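Local structure of quinone oxidoreductase 1 (Escherichia coli, 1QOR) at residues Asn35-Ile40 with Gln117-Phe122; Val86-Ala91 with Pro264-Tyr269; Ala107-Ala112 with Glu282-Ile287; Gly268-Thr271 with Glu275-Glu278. The protein catalyses the one-electron reduction of quinones to semiquinones with NADPH as electron donor, working as a homodimer. All coordinates share one frame; numbering follows the deposited sequence.

Contact 1: Asn35-Ile40 with Gln117-Phe122; sequences NKAIGI and QAAASF
G39 and A119 bring their CA atoms to 4.7 Å where strand 37-39 runs alongside residues 117-122, near the start of helix 115-135, the axes of these two short segments 6.7 Å apart at closest and inclined by only 10°. Such closeness is possible because all the groups that meet are small. The methyl of A119 does most of the touching on the helix side: its CB points at the strand, lies 3.8 Å from CB of A37 and 3.6 Å from the carbonyl O of the same residue, and thus rests on both a methyl and a peptide group. Two residues on, G39 has no side chain, and its CA comes to 3.3 Å from O of A119. I38, the alternate residue of the strand, turns its CB away and packs on L325 of the neighbouring strand 324-326. Just before this, where the chain turns a corner at K36, K36 and A37 both face A66 in a classic beta bulge.

No direct hydrogen bond joins strand and helix; a water does so instead. It donates to O of A119 at 2.8 Å and accepts from N of I40 at 3.2 Å. Within the helix the hydroxyl of S121, standing between its backbone N and carbonyl carbon (chi1 64°), folds back and donates to O of Q117 at 2.7 Å.

The direct contact is therefore methyl and CA against backbone in a buried place. The polar link, from the helix carbonyl to the N-H of I40 just past the strand, runs through one water, where the chain leads toward the NADP-binding residues F42 to Y46.

Contact 2: Val86-Ala91 with Pro264-Tyr269; sequences VYAQSA and PSLQGY. With NDP (NADPH dihydro-nicotinamide-adenine-dinucleotide phosphate), chain D.
Q89 and L266 meet between the loop after strand 84-87 and the short helix that follows strand 260-262. From CB, which points toward the other segment, the Q89 chain leaves with CG beside the backbone N and anti to the carbonyl carbon (chi1 -57°). CG makes the apolar touch, 4.1 Å from CD1 of L266, and the two side chains cross obliquely. Beyond it the chain continues extended through CD and carries NE2 to two acceptors: O of I270, its main partner, and a water at 3.1 Å. That water also donates to OE1 of Q267, at 3.1 Å, so it bridges two glutamines from opposite segments. A88 adds a looser methyl contact, its CB 4.5 Å from CD1 of L266.

The other end of 264-269 belongs to the cofactor. The nicotinamide carboxamide N7N of NADPH donates to O of P264 (2.9 Å, 149° at the hydrogen), while its O7N lies 3.1 Å from N of L266. One short piece of chain thus faces the carboxamide with its backbone and the facing loop with a leucine methyl.

Strand 84-87 leads into A88, which packs on F122 and L123 of helix 115-135. Segment 264-269 follows strand 260-262, the last strand, within this chain, of the parallel Rossmann sheet, and N of S265 is hydrogen-bonded to S258 of the second subunit.

Contact 3: Ala107-Ala112 with Glu282-Ile287; sequences AILPAA and ELFSLI
F284 lays one face of its ring against P110, whose CD stands 3.6 Å above the ring plane, offset toward the rim. The setting is the two-domain fold of the zinc-containing alcohol dehydrogenase family, in which a GroES-like domain is joined to a Rossmann domain. CD of P110 makes a CH-pi contact with the F284 ring, 3.9 Å from its centroid. The approach is 22° off the ring normal. CG of P110 follows over the same side of the ring, 3.7 Å from CD2 of F284. The other neighbours approach obliquely. L109 brings CD2 to 4.0 Å from CZ of F284, the carbonyl O of I108 lies 3.8 Å from CE2, and the methyl of A107 is a little farther from that same carbon.

Helix 273-288, which comes after strand 260-262 and the short helix 266-269, here presents one phenylalanine to the end of strand 106-108 and the loop beyond it. CG of F284 is anti to its own carbonyl carbon (chi1 -71°), and from there the ring reaches from helix to strand, crossing P110 and L109 at about a right angle. No hydrogen bond joins the two segments, so the fit is one of shape and apolar surface. V86 of strand 84-87 and I113 also pack on F284, while L283 and L286 lean on W160 of helix 152-164.

On the exposed side of the helix the hydroxyl of S285 turns back along its own chain, and O of E282 accepts from both OG of S285 at 2.9 Å and N of L286 at 3.2 Å.

Contact 4: Gly268-Thr271 with Glu275-Glu278; sequences GYIT and ELTE
E275 reaches back from its helix to T271 and grips it twice with a single oxygen. OE1 accepts from N of T271 at 2.7 Å (156° at the hydrogen), met nearly end-on to its C-O bond, and from OG1 of T271, also at 2.7 Å, on the syn side and 28° out of the carboxylate plane. The threonine hydroxyl gets there by standing between backbone N and carbonyl carbon (chi1 72°). N of T272 is a third donor to OE1, a concentration of N-H and O-H that would be expected to stabilise the negative charge.

The second oxygen is served by water, which donates to OE2 of E275 at 2.6 Å and to O of Y269 at 2.9 Å. It thus links two acceptors that have no proton to offer each other. Separately, CG2 of I270 packs 3.9 Å from CB of L276, the side chains crossing at about a right angle.

The arrangement is typical of the amino end of a helix: a glutamate in the first turn, here the third residue of helix 273-288, collects the N-H groups of the residues leading into it, which probably helps to hold the turn from the short helix 266-269.

In the fold
Contacts 1 to 3 all reach the same mixed sheet, but by different means. Contact 1 is wholly buried and stays close to backbone, whereas contacts 2 and 3 join that sheet and its loops to the chain that follows the parallel sheet, through longer side chains. Contact 2 has a polar share beside the cofactor; contact 3 has no hydrogen bond, is mainly apolar and buried, and reaches an exposed rim at I108. Contact 4 is local and rich in hydrogen bonds. It shares helix 266-269 with contact 2 and helix 273-288 with contact 3, and both it and contact 2 touch the second subunit. F122 of helix 115-135 ties the set together, packing on A88, L276 and F284.

Contact 1: Asn35-Ile40 with Gln117-Phe122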
loop_
_atom_site.group_PDB
_atom_site.type_symbol
_atom_site.label_atom_id
_atom_site.label_comp_id
_atom_site.label_asym_id
_atom_site.label_seq_id
_atom_site.Cartn_x
_atom_site.Cartn_y
_atom_site.Cartn_z
ATOM N N ASN A 35 4.130 -4.712 -38.890
ATOM C CA ASN A 35 4.819 -5.402 -37.813
ATOM C C ASN A 35 5.800 -6.452 -38.309
ATOM O O ASN A 35 5.482 -7.214 -39.205
ATOM C CB ASN A 35 3.801 -5.993 -36.833
ATOM C CG ASN A 35 3.036 -4.905 -36.027
ATOM O OD1 ASN A 35 1.922 -5.150 -35.565
ATOM N ND2 ASN A 35 3.629 -3.733 -35.855
ATOM N N LYS A 36 7.007 -6.443 -37.737
ATOM C CA LYS A 36 8.103 -7.383 -38.083
ATOM C C LYS A 36 8.287 -8.397 -36.970
ATOM O O LYS A 36 8.675 -9.544 -37.214
ATOM C CB LYS A 36 9.418 -6.626 -38.241
ATOM C CG LYS A 36 9.373 -5.525 -39.289
ATOM C CD LYS A 36 9.134 -6.187 -40.600
ATOM C CE LYS A 36 8.993 -5.206 -41.707
ATOM N NZ LYS A 36 8.688 -6.004 -42.945
ATOM N N ALA A 37 8.055 -7.945 -35.738
ATOM C CA ALA A 37 8.153 -8.806 -34.559
ATOM C C ALA A 37 7.063 -8.344 -33.569
ATOM O O ALA A 37 6.856 -7.146 -33.393
ATOM C CB ALA A 37 9.560 -8.724 -33.940
ATOM N N ILE A 38 6.384 -9.301 -32.942
ATOM C CA ILE A 38 5.280 -9.033 -32.008
ATOM C C ILE A 38 5.574 -9.637 -30.621
ATOM O O ILE A 38 5.846 -10.837 -30.510
ATOM C CB ILE A 38 3.953 -9.700 -32.561
ATOM C CG1 ILE A 38 3.654 -9.183 -33.982
ATOM C CG2 ILE A 38 2.741 -9.475 -31.597
ATOM C CD1 ILE A 38 2.571 -9.972 -34.709
ATOM N N GLY A 39 5.469 -8.829 -29.574
ATOM C CA GLY A 39 5.731 -9.345 -28.252
ATOM C C GLY A 39 4.557 -10.121 -27.694
ATOM O O GLY A 39 3.400 -9.890 -28.080
ATOM N N ILE A 40 4.856 -11.111 -26.858
ATOM C CA ILE A 40 3.841 -11.899 -26.177
ATOM C C ILE A 40 3.963 -11.465 -24.705
ATOM O O ILE A 40 5.079 -11.300 -24.167
ATOM C CB ILE A 40 4.099 -13.412 -26.316
ATOM C CG1 ILE A 40 3.956 -13.804 -27.803
ATOM C CG2 ILE A 40 3.151 -14.229 -25.372
ATOM C CD1 ILE A 40 4.345 -15.210 -28.119
ATOM N N GLN A 117 14.629 -7.816 -30.927
ATOM C CA GLN A 117 15.136 -7.434 -29.609
ATOM C C GLN A 117 14.184 -6.469 -28.962
ATOM O O GLN A 117 13.980 -6.503 -27.747
ATOM C CB GLN A 117 16.488 -6.733 -29.687
ATOM C CG GLN A 117 17.646 -7.635 -29.972
ATOM C CD GLN A 117 18.927 -6.835 -30.152
ATOM O OE1 GLN A 117 18.976 -5.864 -30.927
ATOM N NE2 GLN A 117 19.956 -7.200 -29.397
ATOM N N ALA A 118 13.644 -5.581 -29.787
ATOM C CA ALA A 118 12.718 -4.560 -29.337
ATOM C C ALA A 118 11.398 -5.170 -28.842
ATOM O O ALA A 118 10.956 -4.870 -27.729
ATOM C CB ALA A 118 12.484 -3.560 -30.452
ATOM N N ALA A 119 10.816 -6.079 -29.617
ATOM C CA ALA A 119 9.560 -6.722 -29.239
ATOM C C ALA A 119 9.746 -7.735 -28.093
ATOM O O ALA A 119 8.756 -8.245 -27.517
ATOM C CB ALA A 119 8.927 -7.419 -30.459
ATOM N N ALA A 120 10.995 -8.104 -27.804
ATOM C CA ALA A 120 11.237 -9.051 -26.727
ATOM C C ALA A 120 11.364 -8.293 -25.378
ATOM O O ALA A 120 11.205 -8.868 -24.278
ATOM C CB ALA A 120 12.558 -9.828 -27.004
ATOM N N SER A 121 11.563 -6.984 -25.451
ATOM C CA SER A 121 11.879 -6.276 -24.239
ATOM C C SER A 121 11.292 -4.919 -23.995
ATOM O O SER A 121 11.588 -4.329 -22.946
ATOM C CB SER A 121 13.394 -6.074 -24.266
ATOM O OG SER A 121 13.709 -5.225 -25.376
ATOM N N PHE A 122 10.530 -4.375 -24.935
ATOM C CA PHE A 122 10.002 -3.021 -24.720
ATOM C C PHE A 122 8.974 -2.884 -23.557
ATOM O O PHE A 122 9.196 -2.139 -22.606
ATOM C CB PHE A 122 9.483 -2.415 -26.036
ATOM C CG PHE A 122 9.369 -0.904 -26.000
ATOM C CD1 PHE A 122 10.489 -0.112 -25.729
ATOM C CD2 PHE A 122 8.137 -0.279 -26.203
ATOM C CE1 PHE A 122 10.381 1.284 -25.660
ATOM C CE2 PHE A 122 8.022 1.115 -26.137
ATOM C CZ PHE A 122 9.142 1.894 -25.868
HETATM O O HOH W 1 7.922 -10.453 -26.016
#

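Contact 2: Val86-Ala91 with Pro264-Tyr269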
loop_
_atom_site.group_PDB
_atom_site.type_symbol
_atom_site.label_atom_id
_atom_site.label_comp_id
_atom_site.label_asym_id
_atom_site.label_seq_id
_atom_site.Cartn_x
_atom_site.Cartn_y
_atom_site.Cartn_z
ATOM N N VAL A 86 8.941 0.960 -32.095
ATOM C CA VAL A 86 8.434 -0.072 -31.201
ATOM C C VAL A 86 7.322 0.607 -30.401
ATOM O O VAL A 86 7.385 1.810 -30.094
ATOM C CB VAL A 86 9.377 -0.503 -30.005
ATOM C CG1 VAL A 86 9.478 -2.011 -29.896
ATOM C CG2 VAL A 86 10.649 0.283 -29.895
ATOM N N TYR A 87 6.398 -0.194 -29.915
ATOM C CA TYR A 87 5.354 0.338 -29.062
ATOM C C TYR A 87 4.929 -0.758 -28.089
ATOM O O TYR A 87 5.017 -1.957 -28.413
ATOM C CB TYR A 87 4.170 0.869 -29.880
ATOM C CG TYR A 87 3.629 -0.091 -30.883
ATOM C CD1 TYR A 87 2.622 -0.991 -30.553
ATOM C CD2 TYR A 87 4.131 -0.094 -32.186
ATOM C CE1 TYR A 87 2.127 -1.877 -31.510
ATOM C CE2 TYR A 87 3.651 -0.962 -33.141
ATOM C CZ TYR A 87 2.647 -1.855 -32.809
ATOM O OH TYR A 87 2.192 -2.715 -33.815
ATOM N N ALA A 88 4.525 -0.340 -26.885
ATOM C CA ALA A 88 4.084 -1.257 -25.824
ATOM C C ALA A 88 2.620 -1.039 -25.412
ATOM O O ALA A 88 1.996 -1.908 -24.764
ATOM C CB ALA A 88 4.963 -1.062 -24.596
ATOM N N GLN A 89 2.080 0.127 -25.767
ATOM C CA GLN A 89 0.730 0.496 -25.329
ATOM C C GLN A 89 -0.222 0.879 -26.455
ATOM O O GLN A 89 -0.773 1.961 -26.434
ATOM C CB GLN A 89 0.850 1.694 -24.368
ATOM C CG GLN A 89 1.730 1.445 -23.162
ATOM C CD GLN A 89 2.352 2.728 -22.621
ATOM O OE1 GLN A 89 3.202 3.373 -23.289
ATOM N NE2 GLN A 89 1.922 3.124 -21.416
ATOM N N SER A 90 -0.398 0.037 -27.455
ATOM C CA SER A 90 -1.285 0.413 -28.523
ATOM C C SER A 90 -2.663 -0.084 -28.122
ATOM O O SER A 90 -2.801 -0.822 -27.148
ATOM C CB SER A 90 -0.865 -0.303 -29.797
ATOM O OG SER A 90 -1.176 -1.689 -29.688
ATOM N N ALA A 91 -3.690 0.306 -28.877
ATOM C CA ALA A 91 -5.012 -0.228 -28.642
ATOM C C ALA A 91 -4.821 -1.742 -28.866
ATOM O O ALA A 91 -3.894 -2.143 -29.556
ATOM C CB ALA A 91 -5.943 0.310 -29.702
ATOM N N PRO A 264 0.525 -1.744 -9.110
ATOM C CA PRO A 264 0.770 -0.895 -10.284
ATOM C C PRO A 264 0.569 -1.541 -11.662
ATOM O O PRO A 264 0.507 -2.770 -11.810
ATOM C CB PRO A 264 2.235 -0.493 -10.084
ATOM C CG PRO A 264 2.833 -1.805 -9.623
ATOM C CD PRO A 264 1.789 -2.376 -8.653
ATOM N N SER A 265 0.470 -0.674 -12.666
ATOM C CA SER A 265 0.341 -1.097 -14.045
ATOM C C SER A 265 1.175 -0.081 -14.824
ATOM O O SER A 265 1.522 0.990 -14.308
ATOM C CB SER A 265 -1.126 -1.114 -14.513
ATOM O OG SER A 265 -1.585 0.204 -14.722
ATOM N N LEU A 266 1.553 -0.456 -16.040
ATOM C CA LEU A 266 2.333 0.407 -16.917
ATOM C C LEU A 266 1.635 1.743 -17.169
ATOM O O LEU A 266 2.313 2.799 -17.240
ATOM C CB LEU A 266 2.540 -0.288 -18.262
ATOM C CG LEU A 266 3.965 -0.435 -18.785
ATOM C CD1 LEU A 266 3.915 -0.498 -20.297
ATOM C CD2 LEU A 266 4.830 0.713 -18.364
ATOM N N GLN A 267 0.308 1.702 -17.350
ATOM C CA GLN A 267 -0.467 2.915 -17.595
ATOM C C GLN A 267 -0.361 3.902 -16.444
ATOM O O GLN A 267 -0.499 5.099 -16.668
ATOM C CB GLN A 267 -1.945 2.627 -17.769
ATOM C CG GLN A 267 -2.260 1.537 -18.703
ATOM C CD GLN A 267 -2.197 0.197 -18.017
ATOM O OE1 GLN A 267 -1.293 -0.628 -18.308
ATOM N NE2 GLN A 267 -3.145 -0.047 -17.086
ATOM N N GLY A 268 -0.213 3.417 -15.211
ATOM C CA GLY A 268 -0.104 4.330 -14.093
ATOM C C GLY A 268 1.226 5.074 -14.015
ATOM O O GLY A 268 1.330 6.085 -13.307
ATOM N N TYR A 269 2.236 4.606 -14.749
ATOM C CA TYR A 269 3.577 5.196 -14.682
ATOM C C TYR A 269 4.125 5.811 -15.972
ATOM O O TYR A 269 4.893 6.772 -15.914
ATOM C CB TYR A 269 4.568 4.144 -14.174
ATOM C CG TYR A 269 4.519 3.902 -12.676
ATOM C CD1 TYR A 269 3.539 3.055 -12.095
ATOM C CD2 TYR A 269 5.438 4.516 -11.842
ATOM C CE1 TYR A 269 3.496 2.848 -10.719
ATOM C CE2 TYR A 269 5.409 4.312 -10.456
ATOM C CZ TYR A 269 4.445 3.495 -9.908
ATOM O OH TYR A 269 4.427 3.398 -8.553
HETATM P PA NDP D . 6.605 -14.777 -17.643
HETATM O O1A NDP D . 7.385 -15.019 -18.884
HETATM O O2A NDP D . 7.330 -14.314 -16.430
HETATM O O5B NDP D . 5.704 -15.994 -17.312
HETATM C C5B NDP D . 5.041 -16.149 -16.085
HETATM C C4B NDP D . 5.905 -16.963 -15.170
HETATM O O4B NDP D . 5.246 -16.799 -13.921
HETATM C C3B NDP D . 5.953 -18.478 -15.406
HETATM O O3B NDP D . 6.967 -18.784 -16.400
HETATM C C2B NDP D . 6.107 -19.026 -13.995
HETATM O O2B NDP D . 7.496 -19.183 -13.731
HETATM C C1B NDP D . 5.433 -17.921 -13.070
HETATM N N9A NDP D . 4.249 -18.585 -12.503
HETATM C C8A NDP D . 4.025 -18.901 -11.227
HETATM N N7A NDP D . 2.853 -19.540 -11.117
HETATM C C5A NDP D . 2.389 -19.598 -12.345
HETATM C C6A NDP D . 1.199 -20.208 -12.722
HETATM N N6A NDP D . 0.384 -20.801 -11.859
HETATM N N1A NDP D . 0.922 -20.174 -14.026
HETATM C C2A NDP D . 1.738 -19.584 -14.943
HETATM N N3A NDP D . 2.882 -19.005 -14.569
HETATM C C4A NDP D . 3.228 -19.015 -13.248
HETATM O O3 NDP D . 5.627 -13.600 -18.074
HETATM P PN NDP D . 5.783 -12.065 -18.415
HETATM O O1N NDP D . 7.219 -11.610 -18.356
HETATM O O2N NDP D . 4.970 -11.767 -19.655
HETATM O O5D NDP D . 4.966 -11.444 -17.127
HETATM C C5D NDP D . 5.291 -11.684 -15.765
HETATM C C4D NDP D . 4.233 -11.152 -14.858
HETATM O O4D NDP D . 4.259 -9.707 -14.848
HETATM C C3D NDP D . 2.820 -11.557 -15.262
HETATM O O3D NDP D . 2.054 -11.889 -14.100
HETATM C C2D NDP D . 2.308 -10.264 -15.935
HETATM O O2D NDP D . 0.904 -10.199 -15.936
HETATM C C1D NDP D . 2.894 -9.177 -15.082
HETATM N N1N NDP D . 3.215 -7.841 -15.653
HETATM C C2N NDP D . 2.812 -6.709 -14.989
HETATM C C3N NDP D . 3.132 -5.478 -15.533
HETATM C C7N NDP D . 2.742 -4.190 -14.819
HETATM O O7N NDP D . 3.060 -3.095 -15.269
HETATM N N7N NDP D . 2.061 -4.362 -13.706
HETATM C C4N NDP D . 3.848 -5.365 -16.713
HETATM C C5N NDP D . 4.254 -6.531 -17.375
HETATM C C6N NDP D . 3.922 -7.762 -16.836
HETATM P P2B NDP D . 8.040 -20.333 -12.658
HETATM O O1X NDP D . 9.468 -20.004 -12.461
HETATM O O2X NDP D . 7.235 -20.154 -11.443
HETATM O O3X NDP D . 7.773 -21.605 -13.357
HETATM O O HOH W 2 0.090 0.768 -20.645
#

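Contact 3: Ala107-Ala112 with Glu282-Ile287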
loop_
_atom_site.group_PDB
_atom_site.type_symbol
_atom_site.label_atom_id
_atom_site.label_comp_id
_atom_site.label_asym_id
_atom_site.label_seq_id
_atom_site.Cartn_x
_atom_site.Cartn_y
_atom_site.Cartn_z
ATOM N N ALA A 107 7.999 4.678 -29.960
ATOM C CA ALA A 107 9.356 5.200 -29.848
ATOM C C ALA A 107 10.187 4.813 -31.077
ATOM O O ALA A 107 10.028 3.706 -31.656
ATOM C CB ALA A 107 10.033 4.692 -28.563
ATOM N N ILE A 108 11.025 5.753 -31.511
ATOM C CA ILE A 108 11.895 5.508 -32.653
ATOM C C ILE A 108 13.017 4.578 -32.188
ATOM O O ILE A 108 13.744 4.896 -31.256
ATOM C CB ILE A 108 12.561 6.798 -33.149
ATOM C CG1 ILE A 108 11.506 7.860 -33.506
ATOM C CG2 ILE A 108 13.516 6.458 -34.318
ATOM C CD1 ILE A 108 10.695 7.553 -34.759
ATOM N N LEU A 109 13.143 3.439 -32.839
ATOM C CA LEU A 109 14.156 2.452 -32.508
ATOM C C LEU A 109 15.575 2.837 -32.952
ATOM O O LEU A 109 15.759 3.334 -34.060
ATOM C CB LEU A 109 13.822 1.158 -33.222
ATOM C CG LEU A 109 13.318 -0.032 -32.458
ATOM C CD1 LEU A 109 13.524 -1.247 -33.371
ATOM C CD2 LEU A 109 14.097 -0.193 -31.171
ATOM N N PRO A 110 16.584 2.685 -32.075
ATOM C CA PRO A 110 17.916 3.040 -32.562
ATOM C C PRO A 110 18.359 1.905 -33.509
ATOM O O PRO A 110 18.008 0.738 -33.318
ATOM C CB PRO A 110 18.753 3.037 -31.282
ATOM C CG PRO A 110 17.710 3.340 -30.176
ATOM C CD PRO A 110 16.595 2.458 -30.616
ATOM N N ALA A 111 19.183 2.246 -34.491
ATOM C CA ALA A 111 19.683 1.290 -35.474
ATOM C C ALA A 111 20.261 0.048 -34.853
ATOM O O ALA A 111 20.068 -1.046 -35.372
ATOM C CB ALA A 111 20.729 1.942 -36.353
ATOM N N ALA A 112 20.957 0.201 -33.735
ATOM C CA ALA A 112 21.592 -0.935 -33.074
ATOM C C ALA A 112 20.632 -1.958 -32.491
ATOM O O ALA A 112 21.041 -3.041 -32.035
ATOM C CB ALA A 112 22.500 -0.434 -31.983
ATOM N N GLU A 282 16.782 5.225 -21.329
ATOM C CA GLU A 282 17.497 4.384 -20.384
ATOM C C GLU A 282 17.586 2.940 -20.918
ATOM O O GLU A 282 18.680 2.393 -21.103
ATOM C CB GLU A 282 16.763 4.371 -19.041
ATOM C CG GLU A 282 16.689 5.723 -18.442
ATOM C CD GLU A 282 18.057 6.245 -18.120
ATOM O OE1 GLU A 282 18.946 5.401 -17.847
ATOM O OE2 GLU A 282 18.231 7.489 -18.110
ATOM N N LEU A 283 16.424 2.334 -21.132
ATOM C CA LEU A 283 16.327 0.976 -21.621
ATOM C C LEU A 283 17.193 0.707 -22.857
ATOM O O LEU A 283 17.932 -0.273 -22.927
ATOM C CB LEU A 283 14.844 0.655 -21.934
ATOM C CG LEU A 283 14.569 -0.716 -22.525
ATOM C CD1 LEU A 283 15.024 -1.834 -21.572
ATOM C CD2 LEU A 283 13.101 -0.860 -22.881
ATOM N N PHE A 284 17.038 1.547 -23.864
ATOM C CA PHE A 284 17.752 1.374 -25.118
ATOM C C PHE A 284 19.254 1.457 -24.928
ATOM O O PHE A 284 20.001 0.760 -25.609
ATOM C CB PHE A 284 17.338 2.449 -26.142
ATOM C CG PHE A 284 15.947 2.279 -26.689
ATOM C CD1 PHE A 284 15.285 1.053 -26.595
ATOM C CD2 PHE A 284 15.318 3.344 -27.353
ATOM C CE1 PHE A 284 14.040 0.886 -27.149
ATOM C CE2 PHE A 284 14.051 3.178 -27.917
ATOM C CZ PHE A 284 13.420 1.940 -27.813
ATOM N N SER A 285 19.698 2.337 -24.045
ATOM C CA SER A 285 21.112 2.467 -23.888
ATOM C C SER A 285 21.718 1.237 -23.199
ATOM O O SER A 285 22.806 0.823 -23.546
ATOM C CB SER A 285 21.463 3.798 -23.219
ATOM O OG SER A 285 21.171 3.746 -21.847
ATOM N N LEU A 286 20.928 0.554 -22.374
ATOM C CA LEU A 286 21.370 -0.629 -21.646
ATOM C C LEU A 286 21.414 -1.863 -22.535
ATOM O O LEU A 286 22.226 -2.764 -22.312
ATOM C CB LEU A 286 20.446 -0.876 -20.462
ATOM C CG LEU A 286 20.827 -0.536 -19.002
ATOM C CD1 LEU A 286 22.091 0.302 -18.785
ATOM C CD2 LEU A 286 19.611 0.098 -18.344
ATOM N N ILE A 287 20.504 -1.937 -23.507
ATOM C CA ILE A 287 20.482 -3.065 -24.447
ATOM C C ILE A 287 21.602 -2.907 -25.511
ATOM O O ILE A 287 22.300 -3.883 -25.827
ATOM C CB ILE A 287 19.119 -3.186 -25.150
ATOM C CG1 ILE A 287 18.068 -3.639 -24.155
ATOM C CG2 ILE A 287 19.198 -4.169 -26.305
ATOM C CD1 ILE A 287 16.654 -3.476 -24.678
#

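Contact 4: Gly268-Thr271 with Glu275-Glu278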
loop_
_atom_site.group_PDB
_atom_site.type_symbol
_atom_site.label_atom_id
_atom_site.label_comp_id
_atom_site.label_asym_id
_atom_site.label_seq_id
_atom_site.Cartn_x
_atom_site.Cartn_y
_atom_site.Cartn_z
ATOM N N GLY A 268 -0.213 3.417 -15.211
ATOM C CA GLY A 268 -0.104 4.330 -14.093
ATOM C C GLY A 268 1.226 5.074 -14.015
ATOM O O GLY A 268 1.330 6.085 -13.307
ATOM N N TYR A 269 2.236 4.606 -14.749
ATOM C CA TYR A 269 3.577 5.196 -14.682
ATOM C C TYR A 269 4.125 5.811 -15.972
ATOM O O TYR A 269 4.893 6.772 -15.914
ATOM C CB TYR A 269 4.568 4.144 -14.174
ATOM C CG TYR A 269 4.519 3.902 -12.676
ATOM C CD1 TYR A 269 3.539 3.055 -12.095
ATOM C CD2 TYR A 269 5.438 4.516 -11.842
ATOM C CE1 TYR A 269 3.496 2.848 -10.719
ATOM C CE2 TYR A 269 5.409 4.312 -10.456
ATOM C CZ TYR A 269 4.445 3.495 -9.908
ATOM O OH TYR A 269 4.427 3.398 -8.553
ATOM N N ILE A 270 3.804 5.214 -17.116
ATOM C CA ILE A 270 4.251 5.723 -18.414
ATOM C C ILE A 270 2.978 6.319 -19.066
ATOM O O ILE A 270 2.230 5.642 -19.757
ATOM C CB ILE A 270 4.856 4.578 -19.297
ATOM C CG1 ILE A 270 6.013 3.866 -18.555
ATOM C CG2 ILE A 270 5.347 5.162 -20.646
ATOM C CD1 ILE A 270 7.111 4.748 -18.086
ATOM N N THR A 271 2.766 7.596 -18.823
ATOM C CA THR A 271 1.567 8.281 -19.253
ATOM C C THR A 271 1.761 9.358 -20.311
ATOM O O THR A 271 0.862 9.601 -21.105
ATOM C CB THR A 271 0.849 8.909 -18.004
ATOM O OG1 THR A 271 1.598 10.042 -17.522
ATOM C CG2 THR A 271 0.771 7.883 -16.848
ATOM N N GLU A 275 7.570 10.869 -20.587
ATOM C CA GLU A 275 7.891 9.721 -19.740
ATOM C C GLU A 275 8.341 8.516 -20.528
ATOM O O GLU A 275 9.280 7.822 -20.121
ATOM C CB GLU A 275 6.700 9.331 -18.884
ATOM C CG GLU A 275 6.439 10.352 -17.865
ATOM C CD GLU A 275 5.132 10.162 -17.151
ATOM O OE1 GLU A 275 4.225 9.503 -17.677
ATOM O OE2 GLU A 275 5.008 10.712 -16.046
ATOM N N LEU A 276 7.641 8.241 -21.626
ATOM C CA LEU A 276 7.970 7.131 -22.498
ATOM C C LEU A 276 9.405 7.339 -23.016
ATOM O O LEU A 276 10.218 6.409 -23.026
ATOM C CB LEU A 276 6.970 7.060 -23.657
ATOM C CG LEU A 276 7.228 6.046 -24.787
ATOM C CD1 LEU A 276 7.266 4.620 -24.258
ATOM C CD2 LEU A 276 6.158 6.184 -25.849
ATOM N N THR A 277 9.711 8.587 -23.363
ATOM C CA THR A 277 11.012 8.988 -23.874
ATOM C C THR A 277 12.168 8.825 -22.875
ATOM O O THR A 277 13.212 8.257 -23.214
ATOM C CB THR A 277 10.950 10.431 -24.377
ATOM O OG1 THR A 277 10.226 10.475 -25.612
ATOM C CG2 THR A 277 12.330 10.955 -24.621
ATOM N N GLU A 278 12.005 9.340 -21.664
ATOM C CA GLU A 278 13.040 9.193 -20.647
ATOM C C GLU A 278 13.313 7.700 -20.347
ATOM O O GLU A 278 14.488 7.252 -20.319
ATOM C CB GLU A 278 12.640 9.904 -19.363
HETATM O O HOH W 3 3.868 9.031 -14.446
#